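Local structure of cortical-lytic enzyme (Clostridium perfringens, 5JIP) at residues R133-F138 with S171-W176; L152-I155 with D160-V163; I177-Y180 with N186-I189; R188-V193 with T200-T205. The protein probably acts as a glycoside hydrolase family 25 muramidase (lysozyme) that degrades cortical peptidoglycan during spore germination. All blocks are in the same frame, centred on the assembly; numbering follows the deposited sequence.

In the fold
All four contacts lie in the barrel-type family 25 domain, away from the magnesium site. Strand 175-178 runs through interactions 1 and 3, whose centres are 21 Å apart, and interaction 4 uses the next strand, 201-208, paired parallel to it; Leu175 O lies 2.8 Å from Thr200 N. Interactions 3 and 4 are only 5 Å apart between centres and share Arg188 and Ile189, while Tyr180 OH meets Gln203 OE1 at 2.6 Å. Interaction 2 joins this group through Leu152 N and Ala178 O, 2.9 Å apart, and through Val193, which packs on Asp160 and Ile155. Interactions 2 and 3 share one MES and Gln203 of interaction 4 bonds another, both probably from the crystallisation liquor.

Interaction 1 (R133-F138 with S171-W176); sequences RFRDRF and SDMPLW
Arg135 reaches from its helix to the loop before strand 175-178 and closes two guanidinium nitrogens on a single carboxylate oxygen of Asp172. NH1 donates to Asp172 OD1 at 3.0 Å and NH2 to the same oxygen at 3.3 Å, the second bond more bent. OD1 lies within 2° of the guanidinium plane at its NH1/NH2 end, but the two flat groups are turned 44° apart, and NH1 reaches OD1 from the syn side, well out of the carboxylate plane. Arg135 sets out with CG trans to its own nitrogen (chi1 177°) and then bends at chi2 and chi3, which carries the guanidinium round to the loop. Met173 packs over one guanidinium face with CG, 3.6 Å from NH1, and its methyl CE touches the aliphatic Arg135 CG at 4.1 Å. Two more carboxylates lie close: Asp132 forms a further salt bridge with NH2, and Asp136 OD1 sits 3.7 Å from Arg135 NE, a long contact of charges alone. These carboxylates would be expected to stabilise the arginine's positive charge. Lys280 of the second subunit, bridged to Asp136, packs on Arg135 as well. The contact joins helix 124-142 to the loop leading into strand 175-178; Met173 also packs on strand 147-151, and Phe138, one turn on from Arg135, packs on helix 83-100.

Interaction 2 (L152-I155 with D160-V163); sequences LFFI and DFKV
Ile155 O accepts a hydrogen bond from Asp160 N five residues on, at 3.0 Å and bent to 137°, with the donor 39° out of the carbonyl plane, and both Asp160 and Phe161 have positive phi as the chain turns away from helix 152-157. Ile155 carries most of the side-chain contact. Its CG1 stands 4.2 Å from the centroid of the Phe161 ring, 12° off the normal, a CH-pi contact over the middle of one face. The other branch, CG2, is trans to the backbone nitrogen and lies against Asp160, 3.6 Å from its CA. Helix 152-157 follows directly on strand 147-151 of the TIM-barrel-like domain, so the turn belongs to the connection leading out of the carboxyl end of that strand, and the Phe161 ring packs back onto Leu148 of the strand. Phe154 meets Phe161 rim to rim, CD2 4.0 Å from CZ, and leans on Leu127 of helix 124-142. The Asp160 carboxylate turns to a later loop, where OD1 accepts from Gly194 N and rests on Val193. In the first turn of helix 152-157, Phe153 N donates to the sulfonate of a bound MES, probably from the crystallisation liquor.

Interaction 3 (I177-Y180 with N186-I189); sequences IAMY and NPRI. With MES (2-(N-morpholino)-ethanesulfonic acid), chain D.
The Tyr180 ring carries MES, probably a crystallisation molecule, over one face, with the linker carbon C7 3.8 Å above its plane and offset toward the rim, while its hydroxyl hydrogen-bonds to Gln203. Met179 CG lies over one face of the Asn186 amide, 3.8 Å from Asn186 CG, the two side chains running antiparallel. The amide is also used at its edge: ND2 donates to Tyr180 O at 2.9 Å in a nearly straight bond (175°), the acceptor only 3° out of the amide plane. The same nitrogen faces the sulfonate, with MES O2S at 3.2 Å and a weak bond to O3S. Tyr180 N also grips O2S, at 2.9 Å, so that oxygen is held by a backbone and a side-chain N-H. With CG trans to the backbone nitrogen (chi1 -176°) and a bend at chi3, Met179 sends SD to 3.7 Å from Pro187 CD and packs CE tightly against Pro187 O, at 3.1 Å. The loop 186-189 lies over the carboxyl end of strand 175-178. In TIM-barrel glycoside hydrolases this end of the strands carries the substrate-binding face; MES may mark a pocket here, without evidence of a substrate role.

Interaction 4 (R188-V193 with T200-T205); sequences RIPPNV and TMWQFT
Trp202, which carries Pro190 on its face, donates its indole NE1 hydrogen to Met179 O on the neighbouring strand's exit, a bond that helps fix the rotation of the ring. Between loop 188-193 and strand 201-208 themselves there is no hydrogen bond, and Pro190 does most of the touching. Its CG stands 3.4 Å from the centroid of the five-membered ring, 8° off the normal, a close CH-pi contact. CD covers the six-membered ring, 3.7 Å from CH2, so the edge of the pyrrolidine spans both indole rings. Trp202 has its CG trans to the backbone nitrogen (chi1 168°), which directs the indole out from the strand beneath the proline. Ile189 CG2 comes obliquely to CH2 at 4.0 Å, next to Arg188 O. The other face of the indole is covered from within its own strand by Phe204 CB, 3.5 Å above the plane, and the Phe204 ring in turn stacks on Trp221 of strand 217-221. The loop has backbone hydrogen bonds of its own, Pro190 with Gln7 and Asn192 with Phe5. Where it meets the strand, CH-pi and dispersion forces act instead, and CD, being bonded to the amide nitrogen, is probably somewhat polarised toward the six-membered ring.

Interaction 1 (R133-F138 with S171-W176)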
loop_
_atom_site.group_PDB
_atom_site.type_symbol
_atom_site.label_atom_id
_atom_site.label_comp_id
_atom_site.label_asym_id
_atom_site.label_seq_id
_atom_site.Cartn_x
_atom_site.Cartn_y
_atom_site.Cartn_z
ATOM N N ARG A 133 23.257 -6.937 -5.219
ATOM C CA ARG A 133 23.725 -7.614 -4.023
ATOM C C ARG A 133 23.847 -6.640 -2.865
ATOM O O ARG A 133 23.495 -6.966 -1.723
ATOM C CB ARG A 133 25.079 -8.285 -4.301
ATOM C CG ARG A 133 25.771 -8.843 -3.053
ATOM C CD ARG A 133 24.989 -9.989 -2.407
ATOM N NE ARG A 133 24.786 -11.084 -3.355
ATOM C CZ ARG A 133 25.612 -12.118 -3.507
ATOM N NH1 ARG A 133 25.333 -13.063 -4.403
ATOM N NH2 ARG A 133 26.715 -12.222 -2.771
ATOM N N PHE A 134 24.378 -5.452 -3.144
ATOM C CA PHE A 134 24.450 -4.399 -2.132
ATOM C C PHE A 134 23.054 -4.090 -1.605
ATOM O O PHE A 134 22.816 -4.090 -0.392
ATOM C CB PHE A 134 25.101 -3.157 -2.734
ATOM C CG PHE A 134 25.387 -2.054 -1.722
ATOM C CD1 PHE A 134 24.362 -1.283 -1.184
ATOM C CD2 PHE A 134 26.684 -1.790 -1.326
ATOM C CE1 PHE A 134 24.630 -0.267 -0.247
ATOM C CE2 PHE A 134 26.964 -0.757 -0.395
ATOM C CZ PHE A 134 25.932 -0.008 0.139
ATOM N N ARG A 135 22.100 -3.909 -2.513
ATOM C CA ARG A 135 20.713 -3.674 -2.110
ATOM C C ARG A 135 20.166 -4.803 -1.231
ATOM O O ARG A 135 19.519 -4.551 -0.200
ATOM C CB ARG A 135 19.860 -3.481 -3.362
ATOM C CG ARG A 135 18.372 -3.293 -3.109
ATOM C CD ARG A 135 17.604 -4.558 -3.351
ATOM N NE ARG A 135 17.597 -4.890 -4.781
ATOM C CZ ARG A 135 16.668 -4.522 -5.660
ATOM N NH1 ARG A 135 15.612 -3.834 -5.273
ATOM N NH2 ARG A 135 16.784 -4.876 -6.941
ATOM N N ASP A 136 20.390 -6.062 -1.625
ATOM C CA ASP A 136 19.858 -7.178 -0.841
ATOM C C ASP A 136 20.430 -7.190 0.572
ATOM O O ASP A 136 19.702 -7.385 1.556
ATOM C CB ASP A 136 20.150 -8.520 -1.541
ATOM C CG ASP A 136 19.292 -8.752 -2.772
ATOM O OD1 ASP A 136 18.283 -8.038 -2.964
ATOM O OD2 ASP A 136 19.626 -9.666 -3.552
ATOM N N ARG A 137 21.740 -7.029 0.698
ATOM C CA ARG A 137 22.353 -6.988 2.018
ATOM C C ARG A 137 21.835 -5.811 2.821
ATOM O O ARG A 137 21.468 -5.954 3.996
ATOM C CB ARG A 137 23.871 -6.904 1.885
ATOM C CG ARG A 137 24.630 -6.905 3.208
ATOM C CD ARG A 137 24.436 -8.214 3.930
ATOM N NE ARG A 137 25.435 -8.376 4.975
ATOM C CZ ARG A 137 25.767 -9.540 5.517
ATOM N NH1 ARG A 137 25.161 -10.663 5.119
ATOM N NH2 ARG A 137 26.699 -9.569 6.462
ATOM N N PHE A 138 21.820 -4.625 2.207
ATOM C CA PHE A 138 21.443 -3.421 2.944
ATOM C C PHE A 138 20.028 -3.529 3.506
ATOM O O PHE A 138 19.796 -3.290 4.700
ATOM C CB PHE A 138 21.544 -2.189 2.061
ATOM C CG PHE A 138 21.328 -0.932 2.836
ATOM C CD1 PHE A 138 22.385 -0.328 3.482
ATOM C CD2 PHE A 138 20.040 -0.418 3.018
ATOM C CE1 PHE A 138 22.187 0.801 4.244
ATOM C CE2 PHE A 138 19.835 0.720 3.786
ATOM C CZ PHE A 138 20.892 1.329 4.391
ATOM N N SER A 171 14.873 -1.725 -11.289
ATOM C CA SER A 171 13.814 -0.755 -11.571
ATOM C C SER A 171 12.821 -0.627 -10.427
ATOM O O SER A 171 11.944 0.251 -10.476
ATOM C CB SER A 171 13.080 -1.141 -12.870
ATOM O OG SER A 171 12.388 -2.386 -12.765
ATOM N N ASP A 172 12.913 -1.488 -9.424
ATOM C CA ASP A 172 12.078 -1.351 -8.250
ATOM C C ASP A 172 12.778 -0.530 -7.170
ATOM O O ASP A 172 12.145 -0.174 -6.185
ATOM C CB ASP A 172 11.666 -2.727 -7.696
ATOM C CG ASP A 172 12.820 -3.512 -7.108
ATOM O OD1 ASP A 172 13.929 -3.505 -7.698
ATOM O OD2 ASP A 172 12.588 -4.154 -6.055
ATOM N N MET A 173 14.038 -0.161 -7.366
ATOM C CA MET A 173 14.678 0.754 -6.428
ATOM C C MET A 173 14.148 2.173 -6.619
ATOM O O MET A 173 13.889 2.592 -7.741
ATOM C CB MET A 173 16.200 0.747 -6.617
ATOM C CG MET A 173 16.813 -0.611 -6.414
ATOM S SD MET A 173 18.609 -0.521 -6.497
ATOM C CE MET A 173 18.989 0.342 -4.948
ATOM N N PRO A 174 14.001 2.955 -5.554
ATOM C CA PRO A 174 13.824 4.396 -5.768
ATOM C C PRO A 174 15.024 4.922 -6.525
ATOM O O PRO A 174 16.159 4.528 -6.248
ATOM C CB PRO A 174 13.730 4.980 -4.349
ATOM C CG PRO A 174 13.362 3.830 -3.487
ATOM C CD PRO A 174 14.017 2.604 -4.133
ATOM N N LEU A 175 14.756 5.815 -7.484
ATOM C CA LEU A 175 15.785 6.390 -8.345
ATOM C C LEU A 175 16.012 7.867 -8.047
ATOM O O LEU A 175 15.088 8.691 -8.128
ATOM C CB LEU A 175 15.425 6.229 -9.823
ATOM C CG LEU A 175 16.388 6.863 -10.816
ATOM C CD1 LEU A 175 17.726 6.182 -10.761
ATOM C CD2 LEU A 175 15.794 6.802 -12.191
ATOM N N TRP A 176 17.261 8.190 -7.771
ATOM C CA TRP A 176 17.759 9.564 -7.720
ATOM C C TRP A 176 18.636 9.754 -8.960
ATOM O O TRP A 176 19.757 9.233 -9.036
ATOM C CB TRP A 176 18.502 9.761 -6.413
ATOM C CG TRP A 176 19.128 11.095 -6.167
ATOM C CD1 TRP A 176 19.060 12.234 -6.931
ATOM C CD2 TRP A 176 19.930 11.411 -5.044
ATOM N NE1 TRP A 176 19.772 13.243 -6.331
ATOM C CE2 TRP A 176 20.332 12.760 -5.177
ATOM C CE3 TRP A 176 20.369 10.675 -3.944
ATOM C CZ2 TRP A 176 21.159 13.386 -4.245
ATOM C CZ3 TRP A 176 21.183 11.305 -3.003
ATOM C CH2 TRP A 176 21.571 12.640 -3.165
#

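Interaction 2 (L152-I155 with D160-V163)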
loop_
_atom_site.group_PDB
_atom_site.type_symbol
_atom_site.label_atom_id
_atom_site.label_comp_id
_atom_site.label_asym_id
_atom_site.label_seq_id
_atom_site.Cartn_x
_atom_site.Cartn_y
_atom_site.Cartn_z
ATOM N N LEU A 152 22.324 9.985 -15.802
ATOM C CA LEU A 152 21.755 9.562 -17.078
ATOM C C LEU A 152 22.842 9.057 -18.016
ATOM O O LEU A 152 22.682 8.014 -18.667
ATOM C CB LEU A 152 20.989 10.727 -17.714
ATOM C CG LEU A 152 20.269 10.435 -19.054
ATOM C CD1 LEU A 152 19.311 9.278 -18.894
ATOM C CD2 LEU A 152 19.519 11.655 -19.612
ATOM N N PHE A 153 23.960 9.778 -18.090
ATOM C CA PHE A 153 25.075 9.338 -18.929
ATOM C C PHE A 153 25.542 7.943 -18.540
ATOM O O PHE A 153 25.715 7.065 -19.402
ATOM C CB PHE A 153 26.215 10.339 -18.820
ATOM C CG PHE A 153 27.431 9.952 -19.600
ATOM C CD1 PHE A 153 27.499 10.202 -20.953
ATOM C CD2 PHE A 153 28.506 9.335 -18.982
ATOM C CE1 PHE A 153 28.613 9.837 -21.684
ATOM C CE2 PHE A 153 29.619 8.973 -19.709
ATOM C CZ PHE A 153 29.671 9.231 -21.057
ATOM N N PHE A 154 25.736 7.723 -17.238
ATOM C CA PHE A 154 26.210 6.449 -16.718
ATOM C C PHE A 154 25.261 5.311 -17.078
ATOM O O PHE A 154 25.702 4.242 -17.517
ATOM C CB PHE A 154 26.374 6.564 -15.200
ATOM C CG PHE A 154 27.103 5.429 -14.570
ATOM C CD1 PHE A 154 28.480 5.434 -14.518
ATOM C CD2 PHE A 154 26.412 4.361 -13.993
ATOM C CE1 PHE A 154 29.166 4.393 -13.933
ATOM C CE2 PHE A 154 27.091 3.319 -13.396
ATOM C CZ PHE A 154 28.465 3.325 -13.364
ATOM N N ILE A 155 23.946 5.518 -16.886
ATOM C CA ILE A 155 22.966 4.513 -17.282
ATOM C C ILE A 155 23.168 4.172 -18.752
ATOM O O ILE A 155 23.151 3.002 -19.138
ATOM C CB ILE A 155 21.533 5.012 -16.990
ATOM C CG1 ILE A 155 21.279 5.040 -15.471
ATOM C CG2 ILE A 155 20.491 4.138 -17.664
ATOM C CD1 ILE A 155 19.980 5.722 -15.076
ATOM N N ASP A 160 21.334 1.096 -20.559
ATOM C CA ASP A 160 20.073 1.390 -19.893
ATOM C C ASP A 160 19.878 0.520 -18.658
ATOM O O ASP A 160 18.757 0.365 -18.178
ATOM C CB ASP A 160 18.905 1.180 -20.875
ATOM C CG ASP A 160 17.711 2.106 -20.621
ATOM O OD1 ASP A 160 17.906 3.208 -20.087
ATOM O OD2 ASP A 160 16.564 1.744 -21.000
ATOM N N PHE A 161 20.944 -0.091 -18.145
ATOM C CA PHE A 161 20.859 -1.043 -17.038
ATOM C C PHE A 161 19.964 -2.229 -17.387
ATOM O O PHE A 161 19.416 -2.897 -16.506
ATOM C CB PHE A 161 20.347 -0.380 -15.749
ATOM C CG PHE A 161 21.372 0.421 -15.011
ATOM C CD1 PHE A 161 22.660 0.609 -15.507
ATOM C CD2 PHE A 161 21.053 0.967 -13.780
ATOM C CE1 PHE A 161 23.605 1.355 -14.781
ATOM C CE2 PHE A 161 21.977 1.695 -13.074
ATOM C CZ PHE A 161 23.257 1.900 -13.581
ATOM N N LYS A 162 19.839 -2.527 -18.672
ATOM C CA LYS A 162 19.143 -3.739 -19.104
ATOM C C LYS A 162 20.090 -4.920 -19.022
ATOM O O LYS A 162 21.171 -4.899 -19.613
ATOM C CB LYS A 162 18.613 -3.573 -20.521
ATOM C CG LYS A 162 17.756 -4.757 -20.979
ATOM C CD LYS A 162 17.047 -4.455 -22.281
ATOM C CE LYS A 162 16.013 -5.537 -22.589
ATOM N NZ LYS A 162 15.373 -5.399 -23.941
ATOM N N VAL A 163 19.706 -5.939 -18.267
ATOM C CA VAL A 163 20.531 -7.125 -18.076
ATOM C C VAL A 163 20.045 -8.191 -19.052
ATOM O O VAL A 163 18.861 -8.545 -19.008
ATOM C CB VAL A 163 20.468 -7.638 -16.641
ATOM C CG1 VAL A 163 21.216 -8.982 -16.519
ATOM C CG2 VAL A 163 21.061 -6.565 -15.714
#

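Interaction 3 (I177-Y180 with N186-I189)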
loop_
_atom_site.group_PDB
_atom_site.type_symbol
_atom_site.label_atom_id
_atom_site.label_comp_id
_atom_site.label_asym_id
_atom_site.label_seq_id
_atom_site.Cartn_x
_atom_site.Cartn_y
_atom_site.Cartn_z
ATOM N N ILE A 177 18.102 10.430 -9.961
ATOM C CA ILE A 177 18.776 10.512 -11.249
ATOM C C ILE A 177 19.434 11.871 -11.378
ATOM O O ILE A 177 18.846 12.909 -11.047
ATOM C CB ILE A 177 17.827 10.251 -12.433
ATOM C CG1 ILE A 177 18.658 10.113 -13.714
ATOM C CG2 ILE A 177 16.765 11.342 -12.533
ATOM C CD1 ILE A 177 17.877 9.605 -14.908
ATOM N N ALA A 178 20.666 11.859 -11.862
ATOM C CA ALA A 178 21.383 13.085 -12.178
ATOM C C ALA A 178 21.306 13.329 -13.680
ATOM O O ALA A 178 21.669 12.455 -14.469
ATOM C CB ALA A 178 22.835 12.979 -11.735
ATOM N N MET A 179 20.822 14.508 -14.065
ATOM C CA MET A 179 20.877 14.981 -15.439
ATOM C C MET A 179 20.945 16.495 -15.370
ATOM O O MET A 179 19.954 17.141 -15.009
ATOM C CB MET A 179 19.669 14.551 -16.254
ATOM C CG MET A 179 19.845 14.992 -17.719
ATOM S SD MET A 179 18.292 15.018 -18.511
ATOM C CE MET A 179 17.588 16.516 -17.813
ATOM N N TYR A 180 22.092 17.046 -15.749
ATOM C CA TYR A 180 22.384 18.465 -15.572
ATOM C C TYR A 180 21.931 19.266 -16.790
ATOM O O TYR A 180 22.374 19.006 -17.914
ATOM C CB TYR A 180 23.886 18.647 -15.322
ATOM C CG TYR A 180 24.402 17.927 -14.093
ATOM C CD1 TYR A 180 23.536 17.489 -13.094
ATOM C CD2 TYR A 180 25.751 17.705 -13.925
ATOM C CE1 TYR A 180 24.028 16.838 -11.965
ATOM C CE2 TYR A 180 26.242 17.084 -12.846
ATOM C CZ TYR A 180 25.394 16.640 -11.853
ATOM O OH TYR A 180 25.954 15.997 -10.777
ATOM N N ASN A 186 22.127 17.585 -23.220
ATOM C CA ASN A 186 21.140 16.852 -22.439
ATOM C C ASN A 186 19.720 17.304 -22.790
ATOM O O ASN A 186 19.487 18.475 -23.111
ATOM C CB ASN A 186 21.358 17.055 -20.938
ATOM C CG ASN A 186 22.342 16.077 -20.346
ATOM O OD1 ASN A 186 22.596 15.006 -20.909
ATOM N ND2 ASN A 186 22.879 16.419 -19.175
ATOM N N PRO A 187 18.746 16.408 -22.662
ATOM C CA PRO A 187 17.346 16.837 -22.746
ATOM C C PRO A 187 16.993 17.806 -21.625
ATOM O O PRO A 187 17.703 17.931 -20.622
ATOM C CB PRO A 187 16.553 15.527 -22.619
ATOM C CG PRO A 187 17.525 14.456 -22.346
ATOM C CD PRO A 187 18.878 15.038 -22.148
ATOM N N ARG A 188 15.857 18.491 -21.813
ATOM C CA ARG A 188 15.400 19.500 -20.863
ATOM C C ARG A 188 14.997 18.884 -19.526
ATOM O O ARG A 188 15.163 19.515 -18.475
ATOM C CB ARG A 188 14.215 20.265 -21.471
ATOM C CG ARG A 188 13.578 21.326 -20.567
ATOM C CD ARG A 188 12.347 21.995 -21.233
ATOM N NE ARG A 188 11.250 21.049 -21.472
ATOM C CZ ARG A 188 10.365 20.667 -20.556
ATOM N NH1 ARG A 188 10.448 21.165 -19.318
ATOM N NH2 ARG A 188 9.397 19.791 -20.879
ATOM N N ILE A 189 14.365 17.717 -19.548
ATOM C CA ILE A 189 13.941 17.028 -18.326
ATOM C C ILE A 189 14.355 15.565 -18.428
ATOM O O ILE A 189 14.661 15.066 -19.526
ATOM C CB ILE A 189 12.415 17.141 -18.097
ATOM C CG1 ILE A 189 11.639 16.690 -19.346
ATOM C CG2 ILE A 189 12.024 18.562 -17.711
ATOM C CD1 ILE A 189 10.127 16.567 -19.099
HETATM O O1 MES D . 28.516 12.849 -11.586
HETATM C C2 MES D . 29.059 13.256 -12.843
HETATM C C3 MES D . 28.001 13.856 -13.778
HETATM N N4 MES D . 26.736 13.097 -13.740
HETATM C C5 MES D . 26.285 12.642 -12.426
HETATM C C6 MES D . 27.440 11.917 -11.756
HETATM C C7 MES D . 25.647 13.713 -14.534
HETATM C C8 MES D . 26.074 13.641 -15.998
HETATM S S MES D . 24.738 13.826 -16.981
HETATM O O1S MES D . 23.956 12.563 -16.887
HETATM O O2S MES D . 23.988 15.029 -16.555
HETATM O O3S MES D . 25.239 14.002 -18.373
#

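Interaction 4 (R188-V193 with T200-T205)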
loop_
_atom_site.group_PDB
_atom_site.type_symbol
_atom_site.label_atom_id
_atom_site.label_comp_id
_atom_site.label_asym_id
_atom_site.label_seq_id
_atom_site.Cartn_x
_atom_site.Cartn_y
_atom_site.Cartn_z
ATOM N N ARG A 188 15.857 18.491 -21.813
ATOM C CA ARG A 188 15.400 19.500 -20.863
ATOM C C ARG A 188 14.997 18.884 -19.526
ATOM O O ARG A 188 15.163 19.515 -18.475
ATOM C CB ARG A 188 14.215 20.265 -21.471
ATOM C CG ARG A 188 13.578 21.326 -20.567
ATOM C CD ARG A 188 12.347 21.995 -21.233
ATOM N NE ARG A 188 11.250 21.049 -21.472
ATOM C CZ ARG A 188 10.365 20.667 -20.556
ATOM N NH1 ARG A 188 10.448 21.165 -19.318
ATOM N NH2 ARG A 188 9.397 19.791 -20.879
ATOM N N ILE A 189 14.365 17.717 -19.548
ATOM C CA ILE A 189 13.941 17.028 -18.326
ATOM C C ILE A 189 14.355 15.565 -18.428
ATOM O O ILE A 189 14.661 15.066 -19.526
ATOM C CB ILE A 189 12.415 17.141 -18.097
ATOM C CG1 ILE A 189 11.639 16.690 -19.346
ATOM C CG2 ILE A 189 12.024 18.562 -17.711
ATOM C CD1 ILE A 189 10.127 16.567 -19.099
ATOM N N PRO A 190 14.379 14.844 -17.306
ATOM C CA PRO A 190 14.836 13.459 -17.339
ATOM C C PRO A 190 13.920 12.594 -18.195
ATOM O O PRO A 190 12.693 12.557 -17.987
ATOM C CB PRO A 190 14.797 13.033 -15.859
ATOM C CG PRO A 190 14.973 14.334 -15.087
ATOM C CD PRO A 190 14.180 15.329 -15.922
ATOM N N PRO A 191 14.467 11.884 -19.168
ATOM C CA PRO A 191 13.662 10.890 -19.876
ATOM C C PRO A 191 13.437 9.666 -19.014
ATOM O O PRO A 191 14.180 9.383 -18.077
ATOM C CB PRO A 191 14.517 10.546 -21.096
ATOM C CG PRO A 191 15.885 10.684 -20.619
ATOM C CD PRO A 191 15.864 11.856 -19.642
ATOM N N ASN A 192 12.430 8.891 -19.387
ATOM C CA ASN A 192 12.182 7.621 -18.715
ATOM C C ASN A 192 13.195 6.598 -19.222
ATOM O O ASN A 192 13.325 6.388 -20.429
ATOM C CB ASN A 192 10.732 7.175 -18.932
ATOM C CG ASN A 192 9.710 8.055 -18.160
ATOM O OD1 ASN A 192 10.027 8.728 -17.161
ATOM N ND2 ASN A 192 8.474 8.016 -18.608
ATOM N N VAL A 193 13.938 5.980 -18.302
ATOM C CA VAL A 193 15.060 5.107 -18.634
ATOM C C VAL A 193 15.162 4.002 -17.592
ATOM O O VAL A 193 14.590 4.087 -16.502
ATOM C CB VAL A 193 16.408 5.871 -18.714
ATOM C CG1 VAL A 193 16.394 6.877 -19.852
ATOM C CG2 VAL A 193 16.720 6.555 -17.420
ATOM N N THR A 200 12.447 9.467 -8.265
ATOM C CA THR A 200 12.111 9.960 -6.948
ATOM C C THR A 200 12.780 11.308 -6.682
ATOM O O THR A 200 12.152 12.206 -6.101
ATOM C CB THR A 200 12.531 8.908 -5.917
ATOM O OG1 THR A 200 11.755 7.725 -6.143
ATOM C CG2 THR A 200 12.360 9.393 -4.516
ATOM N N MET A 201 14.050 11.455 -7.077
ATOM C CA MET A 201 14.741 12.744 -7.029
ATOM C C MET A 201 15.510 12.941 -8.324
ATOM O O MET A 201 15.874 11.983 -9.009
ATOM C CB MET A 201 15.693 12.833 -5.843
ATOM C CG MET A 201 14.994 12.852 -4.505
ATOM S SD MET A 201 16.127 13.034 -3.076
ATOM C CE MET A 201 17.506 13.920 -3.724
ATOM N N TRP A 202 15.725 14.202 -8.655
ATOM C CA TRP A 202 16.440 14.616 -9.860
ATOM C C TRP A 202 17.487 15.648 -9.459
ATOM O O TRP A 202 17.136 16.735 -8.985
ATOM C CB TRP A 202 15.464 15.187 -10.887
ATOM C CG TRP A 202 16.072 15.905 -12.062
ATOM C CD1 TRP A 202 17.325 15.764 -12.573
ATOM C CD2 TRP A 202 15.423 16.910 -12.862
ATOM N NE1 TRP A 202 17.495 16.607 -13.669
ATOM C CE2 TRP A 202 16.341 17.330 -13.843
ATOM C CE3 TRP A 202 14.150 17.479 -12.842
ATOM C CZ2 TRP A 202 16.017 18.291 -14.795
ATOM C CZ3 TRP A 202 13.837 18.440 -13.780
ATOM C CH2 TRP A 202 14.756 18.830 -14.744
ATOM N N GLN A 203 18.762 15.279 -9.595
ATOM C CA GLN A 203 19.874 16.200 -9.400
ATOM C C GLN A 203 20.062 16.952 -10.711
ATOM O O GLN A 203 20.484 16.360 -11.712
ATOM C CB GLN A 203 21.146 15.452 -9.032
ATOM C CG GLN A 203 22.252 16.356 -8.519
ATOM C CD GLN A 203 23.484 15.555 -8.240
ATOM O OE1 GLN A 203 24.139 15.077 -9.157
ATOM N NE2 GLN A 203 23.807 15.392 -6.958
ATOM N N PHE A 204 19.661 18.223 -10.730
ATOM C CA PHE A 204 19.644 18.985 -11.973
ATOM C C PHE A 204 20.860 19.887 -12.143
ATOM O O PHE A 204 21.067 20.420 -13.237
ATOM C CB PHE A 204 18.344 19.808 -12.084
ATOM C CG PHE A 204 18.181 20.855 -11.014
ATOM C CD1 PHE A 204 17.552 20.538 -9.812
ATOM C CD2 PHE A 204 18.660 22.138 -11.200
ATOM C CE1 PHE A 204 17.408 21.479 -8.815
ATOM C CE2 PHE A 204 18.527 23.092 -10.196
ATOM C CZ PHE A 204 17.910 22.756 -9.000
ATOM N N THR A 205 21.692 20.052 -11.114
ATOM C CA THR A 205 22.921 20.800 -11.294
ATOM C C THR A 205 23.928 20.346 -10.259
ATOM O O THR A 205 23.559 19.855 -9.190
ATOM C CB THR A 205 22.687 22.308 -11.165
ATOM O OG1 THR A 205 23.905 22.994 -11.426
ATOM C CG2 THR A 205 22.213 22.652 -9.782
#